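Local coordinates for protein carbohydrate oxidase (Microdochium nivale, PDB 3RJA) that oxidises the C1 hydroxyl of mono-, oligo- and polysaccharides to the lactone with its FAD cofactor, reducing molecular oxygen to hydrogen peroxide, at residues D390-D393 against T397-E400. Residues are numbered along the deposited sequence; the frame is centred on the assembly and turned at random.
Sequences DRYD and TYPE. With ABL ((2R,3R,4R,5R)-4,5-dihydroxy-2-(hydroxymethyl)-6-oxopiperidin-3-yl beta-D-glucopyranoside), chain G.
The ring of Y392 carries P399 over one face, a CH-pi contact in which P399 CD lies 3.6 Å from the ring centroid, 22° off the normal and displaced toward the rim. The same ring turns its CD1-CE1 edge toward the face of Y398 in an offset edge-to-face pair, with planes at 77° and Y392 CD1 3.4 Å from Y398 CD2. At the far edge of the Y398 ring, its hydroxyl donates to D390: Y398 OH lies 2.7 Å from D390 OD2 and approaches from above the carboxylate plane. With CG anti to the backbone N (chi1 -172°), Y398 reaches across the Y392 edge, which brings its hydroxyl to D390, whose OD1 forms a salt bridge with R351. Y392 OH is hydrogen-bonded to S402, so the ring is held at its tip as well as by its neighbours. An alanine in place of Y392, lacking ring and hydroxyl, is likely to open a gap between P399 and Y398 and to leave S402 without its mate. Between D390 and Y392, whose side chains face the 397-400 loop, R391 points the other way, into the substrate pocket, where NH1 and NH2 donate to O2 and O3 of the bound analogue's glucosyl ring; NH1 also pairs with E317. The contact packs the loop that leads to helix 403-414 against the end of strand 384-392, which lies between strands 318-326 and 352-359 of the antiparallel sheet.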
# COMPACT_ATOMS: atom_id res chain seq x y z
N ASP A 390 -12.21 -7.93 5.32
CA ASP A 390 -13.49 -8.60 5.46
C ASP A 390 -14.01 -8.98 4.06
O ASP A 390 -14.52 -8.13 3.33
CB ASP A 390 -14.44 -7.62 6.14
CG ASP A 390 -15.76 -8.25 6.53
OD1 ASP A 390 -15.95 -9.48 6.30
OD2 ASP A 390 -16.63 -7.48 7.06
N ARG A 391 -13.86 -10.24 3.70
CA ARG A 391 -14.10 -10.65 2.32
C ARG A 391 -15.22 -11.70 2.09
O ARG A 391 -15.16 -12.81 2.60
CB ARG A 391 -12.79 -11.15 1.69
CG ARG A 391 -13.00 -11.66 0.27
CD ARG A 391 -11.71 -11.98 -0.44
NE ARG A 391 -11.09 -13.26 -0.06
CZ ARG A 391 -9.76 -13.44 0.08
NH1 ARG A 391 -8.87 -12.41 -0.04
NH2 ARG A 391 -9.30 -14.65 0.39
N TYR A 392 -16.20 -11.33 1.26
CA TYR A 392 -17.24 -12.23 0.78
C TYR A 392 -16.87 -12.81 -0.59
O TYR A 392 -15.92 -12.34 -1.26
CB TYR A 392 -18.56 -11.48 0.69
CG TYR A 392 -19.22 -11.24 2.03
CD1 TYR A 392 -18.77 -10.23 2.88
CD2 TYR A 392 -20.31 -12.04 2.45
CE1 TYR A 392 -19.37 -9.99 4.11
CE2 TYR A 392 -20.92 -11.82 3.68
CZ TYR A 392 -20.45 -10.81 4.50
OH TYR A 392 -21.06 -10.58 5.70
N ASP A 393 -17.58 -13.87 -0.99
CA ASP A 393 -17.36 -14.47 -2.30
C ASP A 393 -17.81 -13.49 -3.38
O ASP A 393 -18.66 -12.63 -3.14
CB ASP A 393 -18.14 -15.78 -2.42
CG ASP A 393 -17.63 -16.85 -1.50
OD1 ASP A 393 -16.41 -16.87 -1.23
OD2 ASP A 393 -18.47 -17.66 -1.05
N THR A 397 -23.38 -10.45 -2.46
CA THR A 397 -23.44 -9.02 -2.18
C THR A 397 -22.82 -8.79 -0.83
O THR A 397 -23.15 -9.49 0.12
CB THR A 397 -24.90 -8.54 -2.16
OG1 THR A 397 -25.46 -8.78 -3.45
CG2 THR A 397 -25.02 -7.04 -1.87
N TYR A 398 -21.93 -7.80 -0.72
CA TYR A 398 -21.45 -7.41 0.60
C TYR A 398 -22.62 -6.79 1.35
O TYR A 398 -23.13 -5.77 0.92
CB TYR A 398 -20.29 -6.41 0.51
CG TYR A 398 -19.66 -6.17 1.86
CD1 TYR A 398 -20.18 -5.23 2.74
CD2 TYR A 398 -18.54 -6.91 2.27
CE1 TYR A 398 -19.60 -5.03 3.99
CE2 TYR A 398 -17.96 -6.71 3.51
CZ TYR A 398 -18.49 -5.78 4.37
OH TYR A 398 -17.92 -5.61 5.62
N PRO A 399 -23.03 -7.39 2.50
CA PRO A 399 -24.18 -6.86 3.24
C PRO A 399 -23.96 -5.51 3.90
O PRO A 399 -22.92 -5.26 4.51
CB PRO A 399 -24.46 -7.95 4.30
CG PRO A 399 -23.88 -9.19 3.74
CD PRO A 399 -22.62 -8.70 3.03
N GLU A 400 -24.98 -4.65 3.79
CA GLU A 400 -24.97 -3.33 4.40
C GLU A 400 -24.71 -3.37 5.91
O GLU A 400 -24.15 -2.43 6.48
CB GLU A 400 -26.28 -2.57 4.06
CG GLU A 400 -27.49 -2.69 5.05
CD GLU A 400 -28.61 -3.68 4.67
OE1 GLU A 400 -28.45 -4.57 3.81
OE2 GLU A 400 -29.70 -3.54 5.28
C1A ABL G . -2.33 -6.83 1.77
O1A ABL G . -1.89 -5.67 1.96
C2A ABL G . -1.64 -8.05 2.42
O2A ABL G . -0.25 -7.77 2.49
C3A ABL G . -1.90 -9.38 1.67
O3A ABL G . -1.49 -10.45 2.56
C4A ABL G . -3.39 -9.53 1.40
O1 ABL G . -3.69 -10.78 0.74
C5A ABL G . -3.86 -8.36 0.47
N5 ABL G . -3.42 -7.03 0.99
C6A ABL G . -5.40 -8.27 0.36
O6A ABL G . -5.85 -7.67 -0.87
C1 ABL G . -4.18 -11.91 1.53
C2 ABL G . -5.00 -12.87 0.64
O2 ABL G . -6.10 -12.14 0.07
C3 ABL G . -5.48 -14.06 1.48
O3 ABL G . -6.22 -14.99 0.70
C4 ABL G . -4.24 -14.72 2.17
O4 ABL G . -4.60 -15.84 2.96
C5 ABL G . -3.51 -13.69 3.03
O5 ABL G . -3.11 -12.59 2.18
C6 ABL G . -2.30 -14.28 3.77
O6 ABL G . -1.39 -14.93 2.95